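Local coordinates for protein putative oxidoreductase (Bacteroides fragilis NCTC 9343, PDB 3FHL) that probably acts as a nucleotide-dependent oxidoreductase of the Gfo/Idh/MocA family, pairing an NAD-binding Rossmann domain with a C-terminal alpha/beta domain, at residues C[146-151]-C[186-191]; C[151-155]-C[240-244]; C[197-201]-C[340-345]; C[212-218]-C[229-235]. All blocks are in the same frame, centred on the assembly; numbering follows the deposited sequence. Where two conformers were deposited one is given.

Contact 1 (C[146-151]-C[186-191]); sequences LVEYES and QAIQLF
A single water joins three side chains here: water 1 accepts from Tyr-149 OH (2.7 Å) and from Ser-151 OG, and donates to Gln-186 OE1. It thereby spans the 4.1 Å between Ser-151 OG and Gln-186 OE1 and links the strand to the helix where no direct polar bond does. Toward Leu-146 the contact is apolar. The ring edge of Phe-191 points at one face of Tyr-149 in a T-shaped stack, centroids 4.9 Å apart and planes at 73°, with Phe-191 CE2 3.5 Å from Tyr-149 CG. A chi1 of 173° swings the Tyr-149 ring away from N and out toward the helix. Strand 146-154 belongs to the mixed sheet of the C-terminal alpha/beta domain, and helix 180-191 packs on one side of that sheet, nearly antiparallel to the strand at 159° with the axes 11.0 Å apart. The wide spacing is filled by large side chains: Leu-190 CD1 lies 3.6 Å from Tyr-149 CE1, and Leu-146 CD2 meets Phe-191 CZ at 3.7 Å. Gln-186 has its amide held further by the backbone O of Arg-125, which receives NE2, and Ser-151 OG has a further partner in Arg-243.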
loop_
_atom_site.group_PDB
_atom_site.type_symbol
_atom_site.label_atom_id
_atom_site.label_comp_id
_atom_site.label_asym_id
_atom_site.label_seq_id
_atom_site.Cartn_x
_atom_site.Cartn_y
_atom_site.Cartn_z
ATOM N N LEU C 146 12.067 10.835 -9.721
ATOM C CA LEU C 146 11.243 9.832 -9.027
ATOM C C LEU C 146 11.170 10.134 -7.536
ATOM O O LEU C 146 12.193 10.455 -6.899
ATOM C CB LEU C 146 11.784 8.415 -9.232
ATOM C CG LEU C 146 10.924 7.248 -8.708
ATOM C CD1 LEU C 146 9.762 6.987 -9.629
ATOM C CD2 LEU C 146 11.772 6.002 -8.541
ATOM N N VAL C 147 9.959 10.042 -6.982
ATOM C CA VAL C 147 9.762 10.254 -5.542
ATOM C C VAL C 147 9.201 9.040 -4.809
ATOM O O VAL C 147 9.380 8.916 -3.594
ATOM C CB VAL C 147 8.916 11.528 -5.239
ATOM C CG1 VAL C 147 9.521 12.757 -5.902
ATOM C CG2 VAL C 147 7.451 11.357 -5.676
ATOM N N GLU C 148 8.539 8.133 -5.530
ATOM C CA GLU C 148 7.918 6.985 -4.881
ATOM C C GLU C 148 7.900 5.754 -5.774
ATOM O O GLU C 148 7.646 5.860 -6.965
ATOM C CB GLU C 148 6.483 7.325 -4.420
ATOM C CG GLU C 148 5.771 6.155 -3.727
ATOM C CD GLU C 148 4.528 6.553 -2.936
ATOM O OE1 GLU C 148 3.812 7.489 -3.367
ATOM O OE2 GLU C 148 4.272 5.902 -1.891
ATOM N N TYR C 149 8.154 4.596 -5.167
ATOM C CA TYR C 149 8.224 3.321 -5.863
ATOM C C TYR C 149 7.440 2.325 -5.038
ATOM O O TYR C 149 7.774 2.063 -3.873
ATOM C CB TYR C 149 9.697 2.884 -5.930
ATOM C CG TYR C 149 9.989 1.498 -6.470
ATOM C CD1 TYR C 149 10.145 1.287 -7.848
ATOM C CD2 TYR C 149 10.160 0.413 -5.607
ATOM C CE1 TYR C 149 10.462 0.036 -8.342
ATOM C CE2 TYR C 149 10.467 -0.851 -6.086
ATOM C CZ TYR C 149 10.627 -1.030 -7.459
ATOM O OH TYR C 149 10.924 -2.274 -7.940
ATOM N N GLU C 150 6.402 1.771 -5.648
ATOM C CA GLU C 150 5.586 0.737 -5.022
ATOM C C GLU C 150 5.605 -0.493 -5.881
ATOM O O GLU C 150 5.377 -0.417 -7.092
ATOM C CB GLU C 150 4.143 1.208 -4.872
ATOM C CG GLU C 150 4.005 2.424 -3.951
ATOM C CD GLU C 150 2.705 3.169 -4.153
ATOM O OE1 GLU C 150 1.623 2.538 -4.158
ATOM O OE2 GLU C 150 2.769 4.398 -4.304
ATOM N N SER C 151 5.850 -1.634 -5.259
ATOM C CA SER C 151 5.941 -2.881 -5.999
ATOM C C SER C 151 5.182 -3.942 -5.205
ATOM O O SER C 151 5.476 -4.182 -4.040
ATOM C CB SER C 151 7.432 -3.246 -6.207
ATOM O OG SER C 151 7.614 -4.579 -6.656
ATOM N N GLN C 186 14.865 -6.670 -6.686
ATOM C CA GLN C 186 14.579 -5.591 -7.626
ATOM C C GLN C 186 14.791 -4.218 -7.017
ATOM O O GLN C 186 15.394 -3.358 -7.659
ATOM C CB GLN C 186 13.145 -5.701 -8.151
ATOM C CG GLN C 186 12.891 -6.859 -9.147
ATOM C CD GLN C 186 11.416 -6.981 -9.507
ATOM O OE1 GLN C 186 10.565 -6.392 -8.844
ATOM N NE2 GLN C 186 11.104 -7.749 -10.559
ATOM N N ALA C 187 14.315 -4.004 -5.781
ATOM C CA ALA C 187 14.434 -2.673 -5.163
ATOM C C ALA C 187 15.881 -2.302 -4.887
ATOM O O ALA C 187 16.280 -1.154 -5.111
ATOM C CB ALA C 187 13.595 -2.567 -3.874
ATOM N N ILE C 188 16.652 -3.277 -4.411
ATOM C CA ILE C 188 18.105 -3.090 -4.168
ATOM C C ILE C 188 18.860 -2.789 -5.465
ATOM O O ILE C 188 19.723 -1.904 -5.497
ATOM C CB ILE C 188 18.737 -4.314 -3.459
ATOM C CG1 ILE C 188 18.162 -4.474 -2.045
ATOM C CG2 ILE C 188 20.276 -4.197 -3.377
ATOM C CD1 ILE C 188 18.474 -5.849 -1.444
ATOM N N GLN C 189 18.519 -3.499 -6.542
ATOM C CA GLN C 189 19.126 -3.212 -7.851
ATOM C C GLN C 189 18.916 -1.763 -8.295
ATOM O O GLN C 189 19.842 -1.113 -8.799
ATOM C CB GLN C 189 18.635 -4.201 -8.922
ATOM C CG GLN C 189 19.275 -5.586 -8.797
ATOM C CD GLN C 189 20.812 -5.534 -8.862
ATOM O OE1 GLN C 189 21.383 -5.128 -9.875
ATOM N NE2 GLN C 189 21.475 -5.942 -7.777
ATOM N N LEU C 190 17.714 -1.236 -8.084
ATOM C CA LEU C 190 17.441 0.132 -8.508
ATOM C C LEU C 190 17.963 1.210 -7.572
ATOM O O LEU C 190 18.396 2.252 -8.042
ATOM C CB LEU C 190 15.944 0.353 -8.746
ATOM C CG LEU C 190 15.232 -0.544 -9.761
ATOM C CD1 LEU C 190 13.746 -0.243 -9.752
ATOM C CD2 LEU C 190 15.796 -0.379 -11.164
ATOM N N PHE C 191 17.921 0.968 -6.260
ATOM C CA PHE C 191 18.043 2.071 -5.293
ATOM C C PHE C 191 19.095 1.862 -4.222
ATOM O O PHE C 191 19.378 2.779 -3.467
ATOM C CB PHE C 191 16.694 2.355 -4.600
ATOM C CG PHE C 191 15.558 2.576 -5.550
ATOM C CD1 PHE C 191 15.557 3.667 -6.408
ATOM C CD2 PHE C 191 14.501 1.682 -5.600
ATOM C CE1 PHE C 191 14.514 3.865 -7.310
ATOM C CE2 PHE C 191 13.453 1.882 -6.477
ATOM C CZ PHE C 191 13.458 2.971 -7.338
HETATM O O HOH W 1 10.403 -4.595 -6.576
#

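Contact 2 (C[151-155]-C[240-244]); sequences STFAR and AEPRF
Ser-151 and Phe-244 form an antiparallel non-hydrogen-bonded pair with CA atoms 4.7 Å apart, and the two segments run 165° apart in direction. Beside that pair, Thr-152 N donates to Arg-243 O at 2.9 Å. Arg-243 and Phe-244 form a classic beta bulge against strand 252-255, at the start of strand 244-248. Beyond it, residues 240-242 follow the strand without regular pairing, and Ala-154 CB touches Ala-240 CB at 3.7 Å.

Arg-243 begins by heading away from strand 151-154, but its chain bends at chi2 (75°) and brings the guanidinium back beside it. NH2 then donates to Ser-151 OG at 2.9 Å in a nearly straight bond (171°), the acceptor lying in the guanidinium plane. One face of the group looks onto the Phe-153 ring, the two planes clearly tilted, in a cation-pi contact with Arg-243 CZ 4.2 Å from the ring centroid; Phe-244 CZ covers the opposite face. Bond and rings together restrict how the group can turn. On the other side of the strand, Thr-152 OG1 binds two waters: water 2 donates to Glu-241 OE1 and water 3 to Pro-242 O. Glu-241 also reaches Lys-232 and, through OE2, His-247 of the second subunit.

Leu-183 of helix 180-191 packs on Phe-153 and Arg-243, helix 129-139 covers Phe-244, and strand 228-234 borders 151-155 in the sheet.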
loop_
_atom_site.group_PDB
_atom_site.type_symbol
_atom_site.label_atom_id
_atom_site.label_comp_id
_atom_site.label_asym_id
_atom_site.label_seq_id
_atom_site.Cartn_x
_atom_site.Cartn_y
_atom_site.Cartn_z
ATOM N N SER C 151 5.850 -1.634 -5.259
ATOM C CA SER C 151 5.941 -2.881 -5.999
ATOM C C SER C 151 5.182 -3.942 -5.205
ATOM O O SER C 151 5.476 -4.182 -4.040
ATOM C CB SER C 151 7.432 -3.246 -6.207
ATOM O OG SER C 151 7.614 -4.579 -6.656
ATOM N N THR C 152 4.197 -4.573 -5.838
ATOM C CA THR C 152 3.292 -5.477 -5.150
ATOM C C THR C 152 2.988 -6.729 -5.954
ATOM O O THR C 152 2.717 -6.627 -7.146
ATOM C CB THR C 152 1.912 -4.778 -4.895
ATOM O OG1 THR C 152 2.115 -3.570 -4.165
ATOM C CG2 THR C 152 0.901 -5.696 -4.146
ATOM N N PHE C 153 3.026 -7.897 -5.307
ATOM C CA PHE C 153 2.424 -9.106 -5.878
ATOM C C PHE C 153 1.056 -9.409 -5.265
ATOM O O PHE C 153 0.946 -9.940 -4.154
ATOM C CB PHE C 153 3.328 -10.334 -5.711
ATOM C CG PHE C 153 4.379 -10.484 -6.774
ATOM C CD1 PHE C 153 4.051 -10.395 -8.129
ATOM C CD2 PHE C 153 5.702 -10.759 -6.420
ATOM C CE1 PHE C 153 5.029 -10.553 -9.109
ATOM C CE2 PHE C 153 6.688 -10.917 -7.399
ATOM C CZ PHE C 153 6.351 -10.813 -8.739
ATOM N N ALA C 154 0.012 -9.085 -6.019
ATOM C CA ALA C 154 -1.356 -9.292 -5.600
ATOM C C ALA C 154 -1.835 -10.671 -6.024
ATOM O O ALA C 154 -1.769 -11.037 -7.203
ATOM C CB ALA C 154 -2.222 -8.222 -6.205
ATOM N N ARG C 155 -2.304 -11.450 -5.063
ATOM C CA ARG C 155 -2.844 -12.769 -5.372
ATOM C C ARG C 155 -4.162 -12.961 -4.634
ATOM O O ARG C 155 -4.470 -12.222 -3.711
ATOM C CB ARG C 155 -1.844 -13.865 -4.971
ATOM C CG ARG C 155 -0.532 -13.838 -5.761
ATOM C CD ARG C 155 0.218 -15.160 -5.665
ATOM N NE ARG C 155 1.330 -15.229 -6.616
ATOM C CZ ARG C 155 2.285 -16.158 -6.605
ATOM N NH1 ARG C 155 2.289 -17.115 -5.680
ATOM N NH2 ARG C 155 3.247 -16.120 -7.521
ATOM N N ALA C 240 -6.817 -6.871 -7.703
ATOM C CA ALA C 240 -5.394 -6.728 -7.571
ATOM C C ALA C 240 -4.993 -5.271 -7.459
ATOM O O ALA C 240 -5.493 -4.418 -8.185
ATOM C CB ALA C 240 -4.694 -7.379 -8.769
ATOM N N GLU C 241 -4.085 -4.994 -6.530
ATOM C CA GLU C 241 -3.378 -3.716 -6.522
ATOM C C GLU C 241 -2.345 -3.715 -7.664
ATOM O O GLU C 241 -2.015 -4.780 -8.179
ATOM C CB GLU C 241 -2.719 -3.506 -5.149
ATOM C CG GLU C 241 -3.738 -3.049 -4.130
ATOM C CD GLU C 241 -3.286 -3.151 -2.684
ATOM O OE1 GLU C 241 -2.085 -2.970 -2.379
ATOM O OE2 GLU C 241 -4.170 -3.389 -1.837
ATOM N N PRO C 242 -1.849 -2.529 -8.087
ATOM C CA PRO C 242 -0.886 -2.523 -9.188
ATOM C C PRO C 242 0.364 -3.335 -8.871
ATOM O O PRO C 242 0.786 -3.392 -7.712
ATOM C CB PRO C 242 -0.501 -1.050 -9.309
ATOM C CG PRO C 242 -1.689 -0.307 -8.739
ATOM C CD PRO C 242 -2.171 -1.161 -7.628
ATOM N N ARG C 243 0.932 -3.962 -9.897
ATOM C CA ARG C 243 2.228 -4.609 -9.804
ATOM C C ARG C 243 3.292 -3.546 -9.520
ATOM O O ARG C 243 4.139 -3.728 -8.653
ATOM C CB ARG C 243 2.538 -5.369 -11.110
ATOM C CG ARG C 243 3.965 -5.946 -11.203
ATOM C CD ARG C 243 4.183 -7.188 -10.342
ATOM N NE ARG C 243 5.608 -7.509 -10.230
ATOM C CZ ARG C 243 6.438 -6.946 -9.355
ATOM N NH1 ARG C 243 7.717 -7.300 -9.329
ATOM N NH2 ARG C 243 5.995 -6.029 -8.508
ATOM N N PHE C 244 3.214 -2.435 -10.241
ATOM C CA PHE C 244 4.071 -1.285 -9.978
ATOM C C PHE C 244 3.256 -0.014 -9.977
ATOM O O PHE C 244 2.356 0.165 -10.805
ATOM C CB PHE C 244 5.174 -1.143 -11.035
ATOM C CG PHE C 244 6.303 -2.139 -10.891
ATOM C CD1 PHE C 244 6.428 -3.196 -11.792
ATOM C CD2 PHE C 244 7.243 -2.021 -9.863
ATOM C CE1 PHE C 244 7.482 -4.135 -11.662
ATOM C CE2 PHE C 244 8.280 -2.946 -9.732
ATOM C CZ PHE C 244 8.403 -4.000 -10.626
HETATM O O HOH W 2 0.016 -1.634 -3.416
HETATM O O HOH W 3 2.103 -1.507 -6.138
#

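Contact 3 (C[197-201]-C[340-345]); sequences VFADL and AAYQSH
Ala-199 CB and Ala-341 CB meet at 3.7 Å in the apolar centre, where helix 328-347 packs on strand 194-202. This is helix-on-sheet packing in the C-terminal alpha/beta domain, near one edge of its mixed sheet. The small residues permit a close approach: the axes come within 6.4 Å and cross at -68°, and Ala-199 CB lies 3.4 Å from the carbonyl O of Ala-341. At one end Val-197 CB rests 4.1 Å from Ala-340 CB. At the other, Leu-201 touches two aromatic side chains of the helix with different atoms. Its CD1 touches Tyr-342 CE1, while its CB stands over the centre of the His-345 ring in a CH-pi contact, 3.9 Å from the centroid and 6° off the normal. The chi1 of His-345, 164°, carries its ring away from N and brings one face of the imidazole to Leu-201.

The polar edge starts at Ser-344, whose OG accepts from Ala-199 N at 3.1 Å and is also bonded to the backbone O of Lys-349. Water 4 donates to both Ala-199 O and Ser-344 O, bridging the two backbones. On the far side of the strand, Phe-198 stacks with Phe-198 of the second subunit. Asp-200 forms a salt bridge with Lys-228 of that subunit and, farther along the edge, its OD1 accepts from water 5 at 2.7 Å.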
loop_
_atom_site.group_PDB
_atom_site.type_symbol
_atom_site.label_atom_id
_atom_site.label_comp_id
_atom_site.label_asym_id
_atom_site.label_seq_id
_atom_site.Cartn_x
_atom_site.Cartn_y
_atom_site.Cartn_z
ATOM N N VAL C 197 14.634 -0.719 8.040
ATOM C CA VAL C 197 13.513 -1.510 7.509
ATOM C C VAL C 197 12.316 -1.477 8.472
ATOM O O VAL C 197 12.470 -1.703 9.670
ATOM C CB VAL C 197 13.927 -2.984 7.240
ATOM C CG1 VAL C 197 12.695 -3.873 6.904
ATOM C CG2 VAL C 197 14.961 -3.072 6.091
ATOM N N PHE C 198 11.131 -1.171 7.947
ATOM C CA PHE C 198 9.906 -1.459 8.661
ATOM C C PHE C 198 9.173 -2.565 7.911
ATOM O O PHE C 198 9.122 -2.555 6.681
ATOM C CB PHE C 198 9.020 -0.206 8.794
ATOM C CG PHE C 198 7.576 -0.528 9.158
ATOM C CD1 PHE C 198 7.188 -0.627 10.491
ATOM C CD2 PHE C 198 6.626 -0.773 8.169
ATOM C CE1 PHE C 198 5.867 -0.942 10.829
ATOM C CE2 PHE C 198 5.312 -1.094 8.497
ATOM C CZ PHE C 198 4.934 -1.174 9.834
ATOM N N ALA C 199 8.621 -3.522 8.646
ATOM C CA ALA C 199 7.736 -4.516 8.038
ATOM C C ALA C 199 6.571 -4.874 8.941
ATOM O O ALA C 199 6.698 -4.895 10.161
ATOM C CB ALA C 199 8.506 -5.780 7.694
ATOM N N ASP C 200 5.441 -5.190 8.323
ATOM C CA ASP C 200 4.317 -5.750 9.038
ATOM C C ASP C 200 3.853 -6.947 8.236
ATOM O O ASP C 200 3.560 -6.836 7.042
ATOM C CB ASP C 200 3.200 -4.704 9.187
ATOM C CG ASP C 200 2.046 -5.180 10.088
ATOM O OD1 ASP C 200 2.176 -6.216 10.774
ATOM O OD2 ASP C 200 1.002 -4.498 10.116
ATOM N N LEU C 201 3.828 -8.101 8.896
ATOM C CA LEU C 201 3.424 -9.340 8.254
ATOM C C LEU C 201 2.124 -9.805 8.855
ATOM O O LEU C 201 1.749 -9.394 9.956
ATOM C CB LEU C 201 4.478 -10.445 8.434
ATOM C CG LEU C 201 5.994 -10.297 8.239
ATOM C CD1 LEU C 201 6.540 -11.657 7.877
ATOM C CD2 LEU C 201 6.454 -9.260 7.225
ATOM N N ALA C 340 15.692 -8.724 8.445
ATOM C CA ALA C 340 15.323 -7.453 9.084
ATOM C C ALA C 340 13.815 -7.216 9.096
ATOM O O ALA C 340 13.284 -6.679 10.063
ATOM C CB ALA C 340 16.031 -6.301 8.437
ATOM N N ALA C 341 13.141 -7.629 8.027
ATOM C CA ALA C 341 11.684 -7.554 7.927
ATOM C C ALA C 341 10.999 -8.459 8.961
ATOM O O ALA C 341 10.061 -8.035 9.651
ATOM C CB ALA C 341 11.228 -7.900 6.499
ATOM N N TYR C 342 11.483 -9.695 9.088
ATOM C CA TYR C 342 10.994 -10.607 10.121
ATOM C C TYR C 342 11.251 -10.070 11.540
ATOM O O TYR C 342 10.377 -10.151 12.401
ATOM C CB TYR C 342 11.543 -12.029 9.925
ATOM C CG TYR C 342 10.733 -12.851 8.925
ATOM C CD1 TYR C 342 9.520 -13.429 9.287
ATOM C CD2 TYR C 342 11.188 -13.061 7.627
ATOM C CE1 TYR C 342 8.778 -14.194 8.380
ATOM C CE2 TYR C 342 10.448 -13.813 6.710
ATOM C CZ TYR C 342 9.241 -14.370 7.087
ATOM O OH TYR C 342 8.498 -15.120 6.181
ATOM N N GLN C 343 12.414 -9.465 11.754
ATOM C CA GLN C 343 12.772 -8.926 13.063
ATOM C C GLN C 343 11.906 -7.707 13.426
ATOM O O GLN C 343 11.480 -7.565 14.565
ATOM C CB GLN C 343 14.264 -8.581 13.101
ATOM C CG GLN C 343 14.782 -8.126 14.465
ATOM C CD GLN C 343 16.147 -7.468 14.393
ATOM O OE1 GLN C 343 16.867 -7.599 13.401
ATOM N NE2 GLN C 343 16.510 -6.749 15.449
ATOM N N SER C 344 11.658 -6.839 12.450
ATOM C CA SER C 344 10.802 -5.668 12.618
ATOM C C SER C 344 9.383 -6.025 13.018
ATOM O O SER C 344 8.791 -5.366 13.888
ATOM C CB SER C 344 10.770 -4.834 11.338
ATOM O OG SER C 344 9.861 -3.757 11.456
ATOM N N HIS C 345 8.848 -7.062 12.384
ATOM C CA HIS C 345 7.512 -7.554 12.685
ATOM C C HIS C 345 7.464 -8.215 14.067
ATOM O O HIS C 345 6.600 -7.883 14.871
ATOM C CB HIS C 345 7.042 -8.527 11.598
ATOM C CG HIS C 345 5.866 -9.367 11.992
ATOM N ND1 HIS C 345 4.605 -8.847 12.185
ATOM C CD2 HIS C 345 5.758 -10.698 12.207
ATOM C CE1 HIS C 345 3.774 -9.818 12.512
ATOM N NE2 HIS C 345 4.449 -10.953 12.531
HETATM O O HOH W 4 6.780 -3.799 12.779
HETATM O O HOH W 5 3.819 -6.654 12.812
#

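Contact 4 (C[212-218]-C[229-235]); sequences DYFIIHL and ITLKASY
Strands 213-218 and 229-234 run antiparallel at 170° with axes 4.7 Å apart; reciprocal backbone bonds mark the hydrogen-bonded pairs Phe-214 with Ala-233 and Ile-216 with Leu-231 (the shortest, Ile-216 N to Leu-231 O, 2.8 Å), and Tyr-235 N to Asp-212 O closes one end. At the other, His-217 ND1 donates to Ile-229 O at 3.1 Å, the acceptor near the imidazole plane, while Leu-218 N finds no partner in the model.

On one face, Phe-214 CG lies between the backbone N and the carbonyl carbon (chi1 69°), and the ring turns toward the neighbouring strand. Ala-233 N sits over the ring centre, 3.6 Å above the plane, and Ala-233 CB touches Phe-214 CE2. Leu-218 CD1 meets Leu-231 CD1 at 3.8 Å farther along. The face with Ile-215 carries the Lys-232 chain alongside it, Ile-215 CG1 to Lys-232 CG 3.7 Å. There Lys-232 NZ forms a salt bridge and Tyr-213 OH a hydrogen bond with Glu-148 of the second subunit, and His-217 NE2 is hydrogen-bonded to His-217 NE2 of that subunit. Apolar packing on one face and intersubunit pairing on the other characterise this beta hairpin, part of the open sheet through which the two C-terminal domains meet.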
loop_
_atom_site.group_PDB
_atom_site.type_symbol
_atom_site.label_atom_id
_atom_site.label_comp_id
_atom_site.label_asym_id
_atom_site.label_seq_id
_atom_site.Cartn_x
_atom_site.Cartn_y
_atom_site.Cartn_z
ATOM N N ASP C 212 1.134 -14.769 4.928
ATOM C CA ASP C 212 0.518 -14.704 3.611
ATOM C C ASP C 212 0.210 -13.256 3.265
ATOM O O ASP C 212 -0.599 -12.973 2.387
ATOM C CB ASP C 212 -0.733 -15.604 3.535
ATOM C CG ASP C 212 -1.769 -15.306 4.631
ATOM O OD1 ASP C 212 -1.776 -14.195 5.194
ATOM O OD2 ASP C 212 -2.604 -16.196 4.922
ATOM N N TYR C 213 0.886 -12.344 3.965
ATOM C CA TYR C 213 0.760 -10.922 3.719
ATOM C C TYR C 213 2.036 -10.281 4.233
ATOM O O TYR C 213 2.470 -10.578 5.344
ATOM C CB TYR C 213 -0.417 -10.329 4.518
ATOM C CG TYR C 213 -0.486 -8.822 4.470
ATOM C CD1 TYR C 213 -1.261 -8.185 3.507
ATOM C CD2 TYR C 213 0.247 -8.028 5.369
ATOM C CE1 TYR C 213 -1.312 -6.814 3.430
ATOM C CE2 TYR C 213 0.206 -6.642 5.293
ATOM C CZ TYR C 213 -0.589 -6.050 4.320
ATOM O OH TYR C 213 -0.664 -4.691 4.210
ATOM N N PHE C 214 2.595 -9.359 3.461
ATOM C CA PHE C 214 3.644 -8.489 4.018
ATOM C C PHE C 214 3.535 -7.109 3.430
ATOM O O PHE C 214 3.077 -6.942 2.297
ATOM C CB PHE C 214 5.058 -9.100 3.836
ATOM C CG PHE C 214 5.551 -9.156 2.406
ATOM C CD1 PHE C 214 6.022 -8.011 1.753
ATOM C CD2 PHE C 214 5.564 -10.356 1.719
ATOM C CE1 PHE C 214 6.469 -8.066 0.447
ATOM C CE2 PHE C 214 6.029 -10.423 0.416
ATOM C CZ PHE C 214 6.472 -9.268 -0.224
ATOM N N ILE C 215 3.910 -6.114 4.219
ATOM C CA ILE C 215 4.206 -4.797 3.699
ATOM C C ILE C 215 5.578 -4.403 4.265
ATOM O O ILE C 215 5.825 -4.571 5.452
ATOM C CB ILE C 215 3.107 -3.737 4.004
ATOM C CG1 ILE C 215 3.458 -2.402 3.339
ATOM C CG2 ILE C 215 2.846 -3.582 5.524
ATOM C CD1 ILE C 215 2.286 -1.489 3.139
ATOM N N ILE C 216 6.459 -3.916 3.394
ATOM C CA ILE C 216 7.827 -3.563 3.766
ATOM C C ILE C 216 8.160 -2.180 3.264
ATOM O O ILE C 216 7.920 -1.841 2.108
ATOM C CB ILE C 216 8.848 -4.594 3.209
ATOM C CG1 ILE C 216 8.571 -5.983 3.806
ATOM C CG2 ILE C 216 10.287 -4.134 3.478
ATOM C CD1 ILE C 216 9.261 -7.143 3.088
ATOM N N HIS C 217 8.740 -1.375 4.142
ATOM C CA HIS C 217 9.302 -0.109 3.737
ATOM C C HIS C 217 10.804 -0.182 3.877
ATOM O O HIS C 217 11.307 -0.514 4.947
ATOM C CB HIS C 217 8.743 1.031 4.588
ATOM C CG HIS C 217 7.273 1.215 4.410
ATOM N ND1 HIS C 217 6.726 1.609 3.210
ATOM C CD2 HIS C 217 6.235 0.998 5.248
ATOM C CE1 HIS C 217 5.412 1.655 3.324
ATOM N NE2 HIS C 217 5.088 1.295 4.554
ATOM N N LEU C 218 11.500 0.116 2.782
ATOM C CA LEU C 218 12.959 0.198 2.788
ATOM C C LEU C 218 13.270 1.672 2.908
ATOM O O LEU C 218 12.996 2.464 1.995
ATOM C CB LEU C 218 13.559 -0.413 1.511
ATOM C CG LEU C 218 13.157 -1.831 1.142
ATOM C CD1 LEU C 218 13.952 -2.275 -0.084
ATOM C CD2 LEU C 218 13.435 -2.762 2.291
ATOM N N ILE C 229 9.789 3.856 -0.627
ATOM C CA ILE C 229 9.688 2.479 -1.127
ATOM C C ILE C 229 8.656 1.653 -0.368
ATOM O O ILE C 229 8.716 1.544 0.851
ATOM C CB ILE C 229 11.057 1.733 -1.051
ATOM C CG1 ILE C 229 12.072 2.346 -2.016
ATOM C CG2 ILE C 229 10.893 0.233 -1.334
ATOM C CD1 ILE C 229 13.347 1.548 -2.137
ATOM N N THR C 230 7.709 1.064 -1.096
ATOM C CA THR C 230 6.784 0.101 -0.491
ATOM C C THR C 230 6.816 -1.199 -1.274
ATOM O O THR C 230 6.579 -1.202 -2.486
ATOM C CB THR C 230 5.318 0.604 -0.485
ATOM O OG1 THR C 230 5.258 1.916 0.060
ATOM C CG2 THR C 230 4.447 -0.294 0.360
ATOM N N LEU C 231 7.084 -2.302 -0.580
ATOM C CA LEU C 231 7.003 -3.640 -1.176
ATOM C C LEU C 231 5.905 -4.443 -0.483
ATOM O O LEU C 231 5.831 -4.482 0.748
ATOM C CB LEU C 231 8.360 -4.362 -1.078
ATOM C CG LEU C 231 9.597 -3.519 -1.437
ATOM C CD1 LEU C 231 10.873 -4.264 -1.085
ATOM C CD2 LEU C 231 9.593 -3.165 -2.933
ATOM N N LYS C 232 5.047 -5.082 -1.267
ATOM C CA LYS C 232 3.873 -5.741 -0.712
ATOM C C LYS C 232 3.546 -7.024 -1.428
ATOM O O LYS C 232 3.766 -7.134 -2.629
ATOM C CB LYS C 232 2.642 -4.852 -0.888
ATOM C CG LYS C 232 2.302 -3.944 0.236
ATOM C CD LYS C 232 0.969 -3.226 -0.042
ATOM C CE LYS C 232 -0.215 -3.944 0.575
ATOM N NZ LYS C 232 -1.422 -3.036 0.558
ATOM N N ALA C 233 2.969 -7.969 -0.694
ATOM C CA ALA C 233 2.300 -9.113 -1.317
ATOM C C ALA C 233 1.228 -9.651 -0.401
ATOM O O ALA C 233 1.331 -9.515 0.813
ATOM C CB ALA C 233 3.284 -10.225 -1.671
ATOM N N SER C 234 0.213 -10.287 -0.985
ATOM C CA SER C 234 -0.894 -10.816 -0.208
ATOM C C SER C 234 -1.601 -11.887 -1.011
ATOM O O SER C 234 -1.676 -11.797 -2.235
ATOM C CB SER C 234 -1.892 -9.699 0.146
ATOM O OG SER C 234 -2.993 -10.206 0.899
ATOM N N TYR C 235 -2.115 -12.888 -0.304
ATOM C CA TYR C 235 -2.974 -13.906 -0.901
ATOM C C TYR C 235 -4.460 -13.560 -0.806
ATOM O O TYR C 235 -5.310 -14.348 -1.211
ATOM C CB TYR C 235 -2.709 -15.268 -0.265
ATOM C CG TYR C 235 -1.641 -16.072 -0.970
ATOM C CD1 TYR C 235 -1.821 -16.505 -2.284
ATOM C CD2 TYR C 235 -0.459 -16.410 -0.323
ATOM C CE1 TYR C 235 -0.851 -17.254 -2.930
ATOM C CE2 TYR C 235 0.515 -17.168 -0.960
ATOM C CZ TYR C 235 0.318 -17.576 -2.264
ATOM O OH TYR C 235 1.296 -18.312 -2.897
HETATM O O HOH W 6 10.920 4.441 1.932
#

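Strand 146-154 opens contacts 1 and 2, sharing Ser-151. Contact 1 closes first, when the chain returns as helix 180-191; contact 2 stays open until 240-244, so the two cross, their segments alternating along the chain. After contact 1, strand 194-202 opens contact 3, which closes at helix 328-347 and therefore also crosses contact 2. Contact 4, the hairpin of strands 213-221 and 228-234, lies within the spans of both contacts 2 and 3. Strand 228-234 borders 146-154 (Phe-153 N to Lys-232 O, 2.9 Å), while 213-221 borders 194-202 (Phe-198 O to His-217 N, 2.8 Å). The hairpin thus connects contacts 1 and 2 to contact 3 across one mixed sheet.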